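Local coordinates for cellulosome protein dockerin type I (Clostridium thermocellum, PDB 2WZ8) that probably binds carbohydrate as a calcium-carrying family 35 carbohydrate-binding module of a cellulosomal protein, at residues Y62-F68 with I141-A147; A69-V73 with V83-Y87; A23-Q27 with Y37-I41; I8-A13 with F51-P57. All blocks are in the same frame, centred on the assembly; numbering follows the deposited sequence.

How the contacts relate
From the N terminus, strand 9-12 is met first, and contact 4 (8-13 with 51-57) closes a loop over it when strand 49-56 packs against it from the other sheet. Contact 3 (23-27 with 37-41) is nested within that loop as a beta hairpin. Contact 1 then joins 62-68 to 141-147 near the C terminus, and contact 2 (69-73 with 83-87) lies inside this second, longer loop, beginning where 62-68 ends. Strand 140-147 is the common neighbour: Ile144 and Ile146 bond to 8-13, while Ile141 O meets Val38 N of contact 3. Contacts 1 and 4 share the calcium, whereas contact 2 sits apart at the surface.

Contact 1. Residues Y62-F68 with I141-A147; sequences YRMVVQF and IDKIAIA. With CA (calcium ion), chain B.
The backbone N of Asp142 gives its hydrogen to Gln67 O at 2.8 Å, at the place where the two antiparallel strands fall out of step. Asp142 and Lys143 both lie opposite Gln67, whose own N bonds to Lys143 O, and beyond this extra residue Phe68 pairs with Ile141. The same Asp142 holds the calcium ion twice, through OD1 at 2.2 Å and through its carbonyl O at 2.5 Å. With CG anti to the backbone N (chi1 -176°), the carboxylate comes round to the metal, which Glu12, Glu14, Ser33 and Gln36 also bind.

Away from the bulge the pairing is regular: Val65 N to Ala145 O is 2.8 Å, and Arg63 and Ala147 exchange two bonds. The face bearing Met64, Val66, Ile144 and Ile146 is buried. Met64, extended as far as its sulfur, rests SD against Ile144 CD1 at 3.9 Å, while its CB meets Ile146 CD1. Ile141 turns its CD1 back across the strand gap to Val66 CG1, 3.8 Å away. At the far end the Tyr62 and Ile146 side chains cross at about a right angle, CD1 to CG2 3.8 Å, and Tyr62 OH bonds to Gln58 O. Strand 49-56 of the other sheet closes over Ile144 and Ile146. This is a classic beta bulge in a central strand pair of a beta-sandwich, placing an aspartate at a calcium site, probably structural as in many such carbohydrate-binding modules.

Contact 2. Residues A69-V73 with V83-Y87; sequences ANAEV and VVDRY
Glu72 and Arg86 form a salt bridge, with Arg86 NE 2.8 Å from Glu72 OE1 and its N-H pointing fairly straight at the oxygen (157°). OE1 sits at the edge of the guanidinium, close to its plane, and accepts on the anti lone pair, the one turned away from OE2. The carboxylate itself stands almost upright to the guanidinium, the planes 84° apart, so the two groups do not pair side by side; the second bond, from NH2, is long and weak. Both chains are stretched out: Glu72 is extended beyond CG, and Arg86 runs extended from CG to NE.

With CG opposite its own N (chi1 167°), Asn70 reaches over to the arginine stem and passes it aslant, its OD1 3.4 Å from Arg86 CD. The same oxygen takes the N-H of Glu72 at 3.0 Å from above the carbonyl plane, which makes an Asx turn of 70-72. This turn belongs to the surface loop that leaves the sandwich after strand 60-69 and returns into strand 86-92. The other end of the amide, ND2, gives a hydrogen in the carbonyl plane to Val84 O at 3.1 Å, and also bonds to Phe103 O. Val84 N in turn donates to Glu72 O at 3.2 Å, while Val84 CG2 packs on Glu72 CG at 3.7 Å. A water donates to Asp85 O and, weakly, to Glu72 OE2.

Contact 3. Residues A23-Q27 with Y37-I41; sequences AAVRQ and YVGWI
The Tyr37 ring crosses the Gln27 side chain obliquely, with CZ 3.8 Å from Gln27 CB and CD2 3.5 Å from the backbone O of Gln27. The tyrosine CG sits between its own N and carbonyl carbon (chi1 69°), which swings the ring across toward the neighbouring strand instead of straight out from the sheet. In one of the two conformers of Gln27 the amide is turned nearly square to the ring, 88° between planes, and OE1 comes to 3.0 Å from Tyr37 OH. The two backbones exchange bonds, Gln27 N to Tyr37 O and Tyr37 N to Gln27 O, both 2.9 Å. Together with the pair joining Val25 and Gly39 these make an antiparallel beta hairpin of strands 25-28 and 36-39, set beside the calcium, which Gln36 helps to bind.

Val25, on the face of Tyr37, runs beside Trp40 from the turn after the strand, one of its two conformers bringing CG1 to 3.8 Å from Trp40 CD1, at the indole edge. Tyr137 meets the indole edge-to-face. Val38 is buried: its CG1 lies 4.3 Å from Ala24 CB, and Arg26 CG runs alongside CG2. Beyond CG the arginine leads away, NE and NH2 bonding to the backbone oxygens of Glu14 and Asp15.

Contact 4. Residues I8-A13 with F51-P57; sequences INVYEA and FNNVYVP. With CA (calcium ion), chain B.
Two strands from opposite sheets of the beta-sandwich face each other here, 9-12 at the border of one and 49-56 in the other, their axes 8.2 Å apart. Tyr11 spans much of the gap. Its ring lies with one face over Val54, CG2 standing 4.3 Å above the centre, and its OH accepts a hydrogen from Tyr55 N at 3.1 Å along a nearly straight bond (163°), so the hydroxyl meets the backbone of the opposing strand. Asn9 reaches across to the same residue: ND2 donates to Tyr55 O at 3.0 Å, the oxygen lying close to the plane of the amide.

Nearer the calcium, Phe51 fills the gap. CG anti to the carbonyl carbon (chi1 -69°) sends the ring over to the first strand, where CD1 touches Tyr11 CB at 3.8 Å and CZ meets Ala13 CA at 3.7 Å. Glu12 turns from this interface, and its OE1 binds the calcium ion at 2.3 Å, the same ion that Asp142 holds. A tyrosine and a phenylalanine thus bridge the two sheets beside the metal site of a calcium-bearing beta-sandwich module.

Contact 1. Residues Y62-F68 with I141-A147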
loop_
_atom_site.group_PDB
_atom_site.type_symbol
_atom_site.label_atom_id
_atom_site.label_comp_id
_atom_site.label_asym_id
_atom_site.label_seq_id
_atom_site.Cartn_x
_atom_site.Cartn_y
_atom_site.Cartn_z
ATOM N N TYR A 62 13.870 7.112 -1.132
ATOM C CA TYR A 62 13.131 7.520 0.051
ATOM C C TYR A 62 12.671 6.291 0.789
ATOM O O TYR A 62 12.512 5.213 0.211
ATOM C CB TYR A 62 11.911 8.358 -0.342
ATOM C CG TYR A 62 12.289 9.697 -0.907
ATOM C CD1 TYR A 62 12.221 10.844 -0.123
ATOM C CD2 TYR A 62 12.730 9.828 -2.231
ATOM C CE1 TYR A 62 12.590 12.077 -0.625
ATOM C CE2 TYR A 62 13.093 11.059 -2.736
ATOM C CZ TYR A 62 13.009 12.181 -1.935
ATOM O OH TYR A 62 13.370 13.427 -2.396
ATOM N N ARG A 63 12.356 6.495 2.049
ATOM C CA ARG A 63 11.735 5.437 2.854
ATOM C C ARG A 63 10.235 5.647 2.828
ATOM O O ARG A 63 9.734 6.701 3.233
ATOM C CB ARG A 63 12.259 5.491 4.285
ATOM C CG ARG A 63 13.651 4.913 4.383
ATOM C CD ARG A 63 14.140 4.822 5.821
ATOM N NE ARG A 63 14.279 6.147 6.423
ATOM C CZ ARG A 63 13.368 6.729 7.202
ATOM N NH1 ARG A 63 12.224 6.099 7.488
ATOM N NH2 ARG A 63 13.601 7.949 7.694
ATOM N N MET A 64 9.538 4.619 2.384
ATOM C CA MET A 64 8.073 4.613 2.370
ATOM C C MET A 64 7.603 3.754 3.537
ATOM O O MET A 64 7.863 2.540 3.619
ATOM C CB MET A 64 7.526 4.037 1.070
ATOM C CG MET A 64 6.004 3.947 1.078
ATOM S SD MET A 64 5.288 3.405 -0.495
ATOM C CE MET A 64 5.938 1.744 -0.698
ATOM N N VAL A 65 6.959 4.417 4.474
ATOM C CA VAL A 65 6.419 3.753 5.644
ATOM C C VAL A 65 4.960 3.392 5.328
ATOM O O VAL A 65 4.124 4.274 5.101
ATOM C CB VAL A 65 6.426 4.677 6.894
ATOM C CG1 VAL A 65 5.935 3.877 8.134
ATOM C CG2 VAL A 65 7.805 5.278 7.142
ATOM N N VAL A 66 4.684 2.109 5.290
ATOM C CA VAL A 66 3.362 1.594 4.942
ATOM C C VAL A 66 2.672 1.142 6.210
ATOM O O VAL A 66 3.191 0.304 6.954
ATOM C CB VAL A 66 3.467 0.411 3.948
ATOM C CG1 VAL A 66 2.076 -0.128 3.551
ATOM C CG2 VAL A 66 4.259 0.790 2.675
ATOM N N GLN A 67 1.494 1.700 6.443
ATOM C CA GLN A 67 0.636 1.271 7.561
ATOM C C GLN A 67 -0.443 0.352 7.018
ATOM O O GLN A 67 -1.143 0.699 6.093
ATOM C CB GLN A 67 0.038 2.451 8.320
ATOM C CG GLN A 67 -0.752 2.018 9.554
ATOM C CD GLN A 67 -0.952 3.104 10.563
ATOM O OE1 GLN A 67 -2.098 3.529 10.843
ATOM N NE2 GLN A 67 0.139 3.564 11.127
ATOM N N PHE A 68 -0.535 -0.823 7.612
ATOM C CA PHE A 68 -1.291 -1.938 7.020
ATOM C C PHE A 68 -1.848 -2.873 8.086
ATOM O O PHE A 68 -1.369 -2.875 9.232
ATOM C CB PHE A 68 -0.387 -2.717 6.037
ATOM C CG PHE A 68 0.684 -3.524 6.722
ATOM C CD1 PHE A 68 0.466 -4.852 7.051
ATOM C CD2 PHE A 68 1.869 -2.920 7.119
ATOM C CE1 PHE A 68 1.397 -5.583 7.737
ATOM C CE2 PHE A 68 2.802 -3.640 7.838
ATOM C CZ PHE A 68 2.571 -4.977 8.133
ATOM N N ILE A 141 -4.338 -1.751 3.192
ATOM C CA ILE A 141 -3.471 -0.578 3.300
ATOM C C ILE A 141 -4.249 0.588 3.874
ATOM O O ILE A 141 -5.310 0.947 3.375
ATOM C CB ILE A 141 -2.813 -0.203 1.978
ATOM C CG1 ILE A 141 -2.111 -1.422 1.349
ATOM C CG2 ILE A 141 -1.877 1.018 2.135
ATOM C CD1 ILE A 141 -0.930 -1.890 2.027
ATOM N N ASP A 142 -3.722 1.135 4.964
ATOM C CA ASP A 142 -4.333 2.279 5.670
ATOM C C ASP A 142 -3.862 3.634 5.108
ATOM O O ASP A 142 -4.649 4.535 4.767
ATOM C CB ASP A 142 -4.035 2.143 7.163
ATOM C CG ASP A 142 -4.678 3.209 8.019
ATOM O OD1 ASP A 142 -5.497 4.011 7.504
ATOM O OD2 ASP A 142 -4.418 3.175 9.245
ATOM N N LYS A 143 -2.553 3.769 5.050
ATOM C CA LYS A 143 -1.869 4.982 4.584
ATOM C C LYS A 143 -0.402 4.662 4.325
ATOM O O LYS A 143 0.089 3.615 4.710
ATOM C CB LYS A 143 -1.982 6.130 5.605
ATOM C CG LYS A 143 -1.399 5.834 6.935
ATOM C CD LYS A 143 -1.282 7.084 7.799
ATOM C CE LYS A 143 -0.868 6.788 9.215
ATOM N NZ LYS A 143 -0.614 8.014 10.056
ATOM N N ILE A 144 0.263 5.589 3.654
ATOM C CA ILE A 144 1.717 5.606 3.511
ATOM C C ILE A 144 2.274 6.963 3.911
ATOM O O ILE A 144 1.573 7.975 3.909
ATOM C CB ILE A 144 2.164 5.221 2.070
ATOM C CG1 ILE A 144 1.836 6.307 1.053
ATOM C CG2 ILE A 144 1.618 3.831 1.623
ATOM C CD1 ILE A 144 2.377 6.027 -0.326
ATOM N N ALA A 145 3.543 6.954 4.290
ATOM C CA ALA A 145 4.294 8.161 4.537
ATOM C C ALA A 145 5.618 8.093 3.846
ATOM O O ALA A 145 6.213 7.022 3.769
ATOM C CB ALA A 145 4.480 8.376 6.044
ATOM N N ILE A 146 6.064 9.223 3.337
ATOM C CA ILE A 146 7.347 9.285 2.647
ATOM C C ILE A 146 8.293 10.111 3.484
ATOM O O ILE A 146 7.984 11.251 3.844
ATOM C CB ILE A 146 7.201 9.949 1.257
ATOM C CG1 ILE A 146 6.213 9.165 0.392
ATOM C CG2 ILE A 146 8.557 10.088 0.534
ATOM C CD1 ILE A 146 6.689 7.786 -0.019
ATOM N N ALA A 147 9.429 9.520 3.809
ATOM C CA ALA A 147 10.485 10.186 4.577
ATOM C C ALA A 147 11.806 10.208 3.795
ATOM O O ALA A 147 12.200 9.207 3.177
ATOM C CB ALA A 147 10.617 9.431 5.866
HETATM CA CA CA B . -6.591 5.440 6.157
#

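Contact 2. Residues A69-V73 with V83-Y87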
loop_
_atom_site.group_PDB
_atom_site.type_symbol
_atom_site.label_atom_id
_atom_site.label_comp_id
_atom_site.label_asym_id
_atom_site.label_seq_id
_atom_site.Cartn_x
_atom_site.Cartn_y
_atom_site.Cartn_z
ATOM N N ALA A 69 -2.812 -3.703 7.666
ATOM C CA ALA A 69 -3.318 -4.810 8.481
ATOM C C ALA A 69 -3.234 -6.098 7.686
ATOM O O ALA A 69 -3.463 -6.108 6.496
ATOM C CB ALA A 69 -4.725 -4.543 8.987
ATOM N N ASN A 70 -2.918 -7.178 8.384
ATOM C CA ASN A 70 -2.844 -8.508 7.784
ATOM C C ASN A 70 -3.070 -9.571 8.844
ATOM O O ASN A 70 -2.188 -9.804 9.651
ATOM C CB ASN A 70 -1.479 -8.764 7.119
ATOM C CG ASN A 70 -1.280 -10.247 6.771
ATOM O OD1 ASN A 70 -2.265 -10.973 6.583
ATOM N ND2 ASN A 70 -0.033 -10.695 6.719
ATOM N N ALA A 71 -4.240 -10.229 8.824
ATOM C CA ALA A 71 -4.556 -11.298 9.792
ATOM C C ALA A 71 -4.819 -12.629 9.127
ATOM O O ALA A 71 -5.520 -13.473 9.682
ATOM C CB ALA A 71 -5.733 -10.899 10.707
ATOM N N GLU A 72 -4.241 -12.818 7.952
ATOM C CA GLU A 72 -4.407 -14.075 7.218
ATOM C C GLU A 72 -3.820 -15.259 7.979
ATOM O O GLU A 72 -2.722 -15.198 8.532
ATOM C CB GLU A 72 -3.788 -13.994 5.826
ATOM C CG GLU A 72 -4.146 -15.206 4.969
ATOM C CD GLU A 72 -3.759 -15.089 3.553
ATOM O OE1 GLU A 72 -3.843 -13.997 2.970
ATOM O OE2 GLU A 72 -3.420 -16.164 2.975
ATOM N N VAL A 73 -4.549 -16.373 7.946
ATOM C CA VAL A 73 -4.024 -17.634 8.475
ATOM C C VAL A 73 -4.153 -18.733 7.422
ATOM O O VAL A 73 -4.977 -18.642 6.506
ATOM C CB VAL A 73 -4.733 -18.079 9.754
ATOM C CG1 VAL A 73 -4.673 -16.986 10.810
ATOM C CG2 VAL A 73 -6.159 -18.463 9.452
ATOM N N VAL A 83 -0.252 -18.128 11.481
ATOM C CA VAL A 83 -0.267 -16.849 10.748
ATOM C C VAL A 83 0.692 -16.862 9.578
ATOM O O VAL A 83 1.718 -17.550 9.587
ATOM C CB VAL A 83 0.066 -15.668 11.647
ATOM C CG1 VAL A 83 -0.876 -15.607 12.838
ATOM C CG2 VAL A 83 1.533 -15.713 12.071
ATOM N N VAL A 84 0.324 -16.100 8.546
ATOM C CA VAL A 84 1.153 -15.988 7.364
ATOM C C VAL A 84 1.330 -14.556 6.897
ATOM O O VAL A 84 0.549 -13.674 7.203
ATOM C CB VAL A 84 0.632 -16.815 6.207
ATOM C CG1 VAL A 84 0.672 -18.315 6.582
ATOM C CG2 VAL A 84 -0.756 -16.357 5.791
ATOM N N ASP A 85 2.393 -14.383 6.142
ATOM C CA ASP A 85 2.723 -13.124 5.518
ATOM C C ASP A 85 1.781 -12.972 4.331
ATOM O O ASP A 85 1.307 -13.953 3.751
ATOM C CB ASP A 85 4.170 -13.123 5.024
ATOM C CG ASP A 85 5.218 -12.974 6.128
ATOM O OD1 ASP A 85 4.910 -12.878 7.332
ATOM O OD2 ASP A 85 6.421 -12.931 5.733
ATOM N N ARG A 86 1.517 -11.730 3.964
ATOM C CA ARG A 86 0.862 -11.379 2.700
ATOM C C ARG A 86 1.848 -10.656 1.813
ATOM O O ARG A 86 2.531 -9.714 2.224
ATOM C CB ARG A 86 -0.361 -10.497 2.942
ATOM C CG ARG A 86 -1.614 -11.272 3.239
ATOM C CD ARG A 86 -2.868 -10.441 3.265
ATOM N NE ARG A 86 -4.075 -11.258 3.167
ATOM C CZ ARG A 86 -5.285 -10.809 2.854
ATOM N NH1 ARG A 86 -5.486 -9.524 2.629
ATOM N NH2 ARG A 86 -6.310 -11.666 2.821
ATOM N N TYR A 87 1.903 -11.116 0.578
ATOM C CA TYR A 87 2.794 -10.525 -0.434
ATOM C C TYR A 87 2.110 -9.377 -1.136
ATOM O O TYR A 87 0.943 -9.420 -1.439
ATOM C CB TYR A 87 3.177 -11.602 -1.449
ATOM C CG TYR A 87 4.152 -11.170 -2.532
ATOM C CD1 TYR A 87 5.517 -11.196 -2.311
ATOM C CD2 TYR A 87 3.704 -10.746 -3.760
ATOM C CE1 TYR A 87 6.401 -10.842 -3.274
ATOM C CE2 TYR A 87 4.613 -10.358 -4.760
ATOM C CZ TYR A 87 5.953 -10.406 -4.496
ATOM O OH TYR A 87 6.856 -10.047 -5.475
HETATM O O HOH W 1 -0.739 -14.847 1.868
#

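Contact 3. Residues A23-Q27 with Y37-I41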
loop_
_atom_site.group_PDB
_atom_site.type_symbol
_atom_site.label_atom_id
_atom_site.label_comp_id
_atom_site.label_asym_id
_atom_site.label_seq_id
_atom_site.Cartn_x
_atom_site.Cartn_y
_atom_site.Cartn_z
ATOM N N ALA A 23 -11.693 -4.768 -8.038
ATOM C CA ALA A 23 -12.327 -5.096 -6.781
ATOM C C ALA A 23 -11.755 -4.343 -5.570
ATOM O O ALA A 23 -12.301 -4.433 -4.451
ATOM C CB ALA A 23 -12.267 -6.615 -6.513
ATOM N N ALA A 24 -10.674 -3.592 -5.760
ATOM C CA ALA A 24 -10.116 -2.869 -4.600
ATOM C C ALA A 24 -11.162 -1.844 -4.159
ATOM O O ALA A 24 -11.771 -1.171 -4.994
ATOM C CB ALA A 24 -8.775 -2.190 -4.945
ATOM N N VAL A 25 -11.320 -1.675 -2.850
ATOM C CA VAL A 25 -12.386 -0.852 -2.328
ATOM C C VAL A 25 -12.007 -0.118 -1.035
ATOM O O VAL A 25 -11.313 -0.650 -0.179
ATOM C CB VAL A 25 -13.661 -1.737 -2.143
ATOM C CG1 VAL A 25 -13.394 -2.884 -1.091
ATOM C CG2 VAL A 25 -14.910 -0.875 -1.896
ATOM N N ARG A 26 -12.482 1.114 -0.911
ATOM C CA ARG A 26 -12.410 1.872 0.353
ATOM C C ARG A 26 -13.433 1.342 1.310
ATOM O O ARG A 26 -14.586 1.170 0.946
ATOM C CB ARG A 26 -12.721 3.355 0.122
ATOM C CG ARG A 26 -11.737 4.087 -0.760
ATOM C CD ARG A 26 -12.215 5.515 -1.107
ATOM N NE ARG A 26 -11.215 6.233 -1.868
ATOM C CZ ARG A 26 -11.064 6.166 -3.184
ATOM N NH1 ARG A 26 -11.869 5.427 -3.918
ATOM N NH2 ARG A 26 -10.093 6.850 -3.758
ATOM N N GLN A 27 -12.995 1.091 2.540
ATOM C CA GLN A 27 -13.881 0.600 3.590
ATOM C C GLN A 27 -13.587 1.312 4.902
ATOM O O GLN A 27 -12.465 1.755 5.157
ATOM C CB GLN A 27 -13.826 -0.932 3.712
ATOM C CG GLN A 27 -14.530 -1.618 2.561
ATOM C CD GLN A 27 -14.575 -3.133 2.612
ATOM O OE1 GLN A 27 -13.863 -3.809 3.382
ATOM N NE2 GLN A 27 -15.391 -3.687 1.725
ATOM N N TYR A 37 -9.659 2.514 5.186
ATOM C CA TYR A 37 -8.531 1.772 4.572
ATOM C C TYR A 37 -8.974 1.280 3.218
ATOM O O TYR A 37 -10.146 1.447 2.825
ATOM C CB TYR A 37 -8.037 0.629 5.448
ATOM C CG TYR A 37 -9.047 -0.473 5.536
ATOM C CD1 TYR A 37 -8.991 -1.564 4.680
ATOM C CD2 TYR A 37 -10.088 -0.408 6.454
ATOM C CE1 TYR A 37 -9.949 -2.536 4.698
ATOM C CE2 TYR A 37 -11.065 -1.418 6.487
ATOM C CZ TYR A 37 -10.970 -2.468 5.627
ATOM O OH TYR A 37 -11.916 -3.474 5.636
ATOM N N VAL A 38 -8.032 0.711 2.465
ATOM C CA VAL A 38 -8.355 0.065 1.184
ATOM C C VAL A 38 -8.094 -1.419 1.306
ATOM O O VAL A 38 -7.046 -1.840 1.727
ATOM C CB VAL A 38 -7.606 0.717 -0.003
ATOM C CG1 VAL A 38 -7.842 -0.079 -1.275
ATOM C CG2 VAL A 38 -8.085 2.109 -0.187
ATOM N N GLY A 39 -9.111 -2.208 0.956
ATOM C CA GLY A 39 -9.070 -3.667 1.011
ATOM C C GLY A 39 -9.237 -4.270 -0.364
ATOM O O GLY A 39 -9.485 -3.583 -1.351
ATOM N N TRP A 40 -9.184 -5.583 -0.358
ATOM C CA TRP A 40 -9.373 -6.456 -1.531
ATOM C C TRP A 40 -8.414 -6.091 -2.656
ATOM O O TRP A 40 -8.750 -6.086 -3.837
ATOM C CB TRP A 40 -10.834 -6.487 -1.965
ATOM C CG TRP A 40 -11.629 -7.053 -0.857
ATOM C CD1 TRP A 40 -12.314 -6.359 0.114
ATOM C CD2 TRP A 40 -11.710 -8.432 -0.469
ATOM N NE1 TRP A 40 -12.832 -7.228 1.046
ATOM C CE2 TRP A 40 -12.481 -8.500 0.715
ATOM C CE3 TRP A 40 -11.196 -9.608 -0.999
ATOM C CZ2 TRP A 40 -12.745 -9.696 1.370
ATOM C CZ3 TRP A 40 -11.474 -10.803 -0.360
ATOM C CH2 TRP A 40 -12.253 -10.831 0.811
ATOM N N ILE A 41 -7.189 -5.808 -2.228
ATOM C CA ILE A 41 -6.063 -5.609 -3.155
ATOM C C ILE A 41 -5.436 -6.967 -3.409
ATOM O O ILE A 41 -4.820 -7.553 -2.548
ATOM C CB ILE A 41 -4.993 -4.651 -2.582
ATOM C CG1 ILE A 41 -5.586 -3.316 -2.158
ATOM C CG2 ILE A 41 -3.867 -4.448 -3.582
ATOM C CD1 ILE A 41 -4.655 -2.538 -1.215
#

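Contact 4. Residues I8-A13 with F51-P57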
loop_
_atom_site.group_PDB
_atom_site.type_symbol
_atom_site.label_atom_id
_atom_site.label_comp_id
_atom_site.label_asym_id
_atom_site.label_seq_id
_atom_site.Cartn_x
_atom_site.Cartn_y
_atom_site.Cartn_z
ATOM N N ILE A 8 8.045 13.758 4.861
ATOM C CA ILE A 8 7.873 14.843 3.912
ATOM C C ILE A 8 6.454 14.921 3.377
ATOM O O ILE A 8 5.970 16.009 3.060
ATOM C CB ILE A 8 8.988 14.892 2.839
ATOM C CG1 ILE A 8 8.461 14.796 1.431
ATOM C CG2 ILE A 8 10.130 13.913 3.141
ATOM C CD1 ILE A 8 9.536 15.118 0.494
ATOM N N ASN A 9 5.753 13.790 3.397
ATOM C CA ASN A 9 4.296 13.763 3.063
ATOM C C ASN A 9 3.608 12.446 3.576
ATOM O O ASN A 9 4.215 11.387 3.612
ATOM C CB ASN A 9 4.101 13.980 1.536
ATOM C CG ASN A 9 4.172 15.477 1.102
ATOM O OD1 ASN A 9 3.472 16.304 1.666
ATOM N ND2 ASN A 9 4.991 15.806 0.074
ATOM N N VAL A 10 2.366 12.545 4.034
ATOM C CA VAL A 10 1.485 11.386 4.344
ATOM C C VAL A 10 0.316 11.346 3.391
ATOM O O VAL A 10 -0.273 12.373 3.075
ATOM C CB VAL A 10 0.957 11.447 5.777
ATOM C CG1 VAL A 10 0.004 10.315 6.076
ATOM C CG2 VAL A 10 2.167 11.508 6.774
ATOM N N TYR A 11 -0.002 10.139 2.929
ATOM C CA TYR A 11 -1.096 9.896 1.990
ATOM C C TYR A 11 -1.967 8.740 2.477
ATOM O O TYR A 11 -1.516 7.599 2.632
ATOM C CB TYR A 11 -0.564 9.560 0.592
ATOM C CG TYR A 11 0.422 10.589 0.077
ATOM C CD1 TYR A 11 -0.014 11.684 -0.642
ATOM C CD2 TYR A 11 1.773 10.500 0.375
ATOM C CE1 TYR A 11 0.887 12.658 -1.102
ATOM C CE2 TYR A 11 2.677 11.480 -0.069
ATOM C CZ TYR A 11 2.225 12.532 -0.822
ATOM O OH TYR A 11 3.127 13.500 -1.245
ATOM N N GLU A 12 -3.237 9.061 2.682
ATOM C CA GLU A 12 -4.209 8.035 3.056
ATOM C C GLU A 12 -4.490 7.147 1.864
ATOM O O GLU A 12 -4.628 7.627 0.735
ATOM C CB GLU A 12 -5.502 8.663 3.554
ATOM C CG GLU A 12 -5.337 9.401 4.857
ATOM C CD GLU A 12 -5.108 8.525 6.109
ATOM O OE1 GLU A 12 -5.229 7.274 6.034
ATOM O OE2 GLU A 12 -4.803 9.137 7.188
ATOM N N ALA A 13 -4.631 5.848 2.101
ATOM C CA ALA A 13 -4.949 4.929 1.014
ATOM C C ALA A 13 -6.285 5.318 0.326
ATOM O O ALA A 13 -6.462 5.226 -0.883
ATOM C CB ALA A 13 -5.014 3.513 1.556
ATOM N N PHE A 51 -1.516 5.179 -5.607
ATOM C CA PHE A 51 -1.311 6.515 -5.062
ATOM C C PHE A 51 -0.814 7.366 -6.194
ATOM O O PHE A 51 0.193 7.073 -6.827
ATOM C CB PHE A 51 -0.252 6.518 -3.938
ATOM C CG PHE A 51 -0.691 5.818 -2.679
ATOM C CD1 PHE A 51 -1.232 6.565 -1.612
ATOM C CD2 PHE A 51 -0.612 4.456 -2.555
ATOM C CE1 PHE A 51 -1.627 5.961 -0.441
ATOM C CE2 PHE A 51 -1.016 3.831 -1.409
ATOM C CZ PHE A 51 -1.536 4.597 -0.314
ATOM N N ASN A 52 -1.566 8.409 -6.429
ATOM C CA ASN A 52 -1.263 9.374 -7.401
ATOM C C ASN A 52 -0.671 10.596 -6.655
ATOM O O ASN A 52 -1.097 11.009 -5.555
ATOM C CB ASN A 52 -2.510 9.770 -8.222
ATOM C CG ASN A 52 -3.097 8.613 -8.979
ATOM O OD1 ASN A 52 -2.355 7.881 -9.671
ATOM N ND2 ASN A 52 -4.451 8.435 -8.895
ATOM N N ASN A 53 0.240 11.198 -7.342
ATOM C CA ASN A 53 0.804 12.483 -6.969
ATOM C C ASN A 53 1.475 12.455 -5.623
ATOM O O ASN A 53 1.275 13.304 -4.750
ATOM C CB ASN A 53 -0.258 13.580 -7.060
ATOM C CG ASN A 53 -0.837 13.680 -8.457
ATOM O OD1 ASN A 53 -2.081 13.597 -8.645
ATOM N ND2 ASN A 53 0.019 13.783 -9.441
ATOM N N VAL A 54 2.339 11.478 -5.490
ATOM C CA VAL A 54 3.273 11.430 -4.362
ATOM C C VAL A 54 4.437 12.348 -4.722
ATOM O O VAL A 54 5.235 12.081 -5.605
ATOM C CB VAL A 54 3.722 9.989 -4.092
ATOM C CG1 VAL A 54 4.825 9.930 -2.997
ATOM C CG2 VAL A 54 2.493 9.122 -3.749
ATOM N N TYR A 55 4.494 13.464 -4.033
ATOM C CA TYR A 55 5.389 14.561 -4.382
ATOM C C TYR A 55 6.609 14.616 -3.498
ATOM O O TYR A 55 6.501 14.679 -2.265
ATOM C CB TYR A 55 4.663 15.917 -4.277
ATOM C CG TYR A 55 5.513 17.053 -4.757
ATOM C CD1 TYR A 55 5.445 17.513 -6.066
ATOM C CD2 TYR A 55 6.415 17.642 -3.906
ATOM C CE1 TYR A 55 6.264 18.548 -6.497
ATOM C CE2 TYR A 55 7.230 18.666 -4.331
ATOM C CZ TYR A 55 7.148 19.113 -5.623
ATOM O OH TYR A 55 7.957 20.184 -6.022
ATOM N N VAL A 56 7.768 14.653 -4.157
ATOM C CA VAL A 56 9.041 14.964 -3.489
ATOM C C VAL A 56 9.832 15.998 -4.288
ATOM O O VAL A 56 9.714 16.074 -5.494
ATOM C CB VAL A 56 9.893 13.708 -3.244
ATOM C CG1 VAL A 56 9.220 12.767 -2.247
ATOM C CG2 VAL A 56 10.259 13.013 -4.543
ATOM N N PRO A 57 10.660 16.798 -3.604
ATOM C CA PRO A 57 11.373 17.861 -4.306
ATOM C C PRO A 57 12.636 17.411 -5.038
ATOM O O PRO A 57 13.196 18.166 -5.850
ATOM C CB PRO A 57 11.790 18.787 -3.159
ATOM C CG PRO A 57 11.937 17.895 -2.023
ATOM C CD PRO A 57 10.803 16.926 -2.142
HETATM CA CA CA B . -6.591 5.440 6.157
#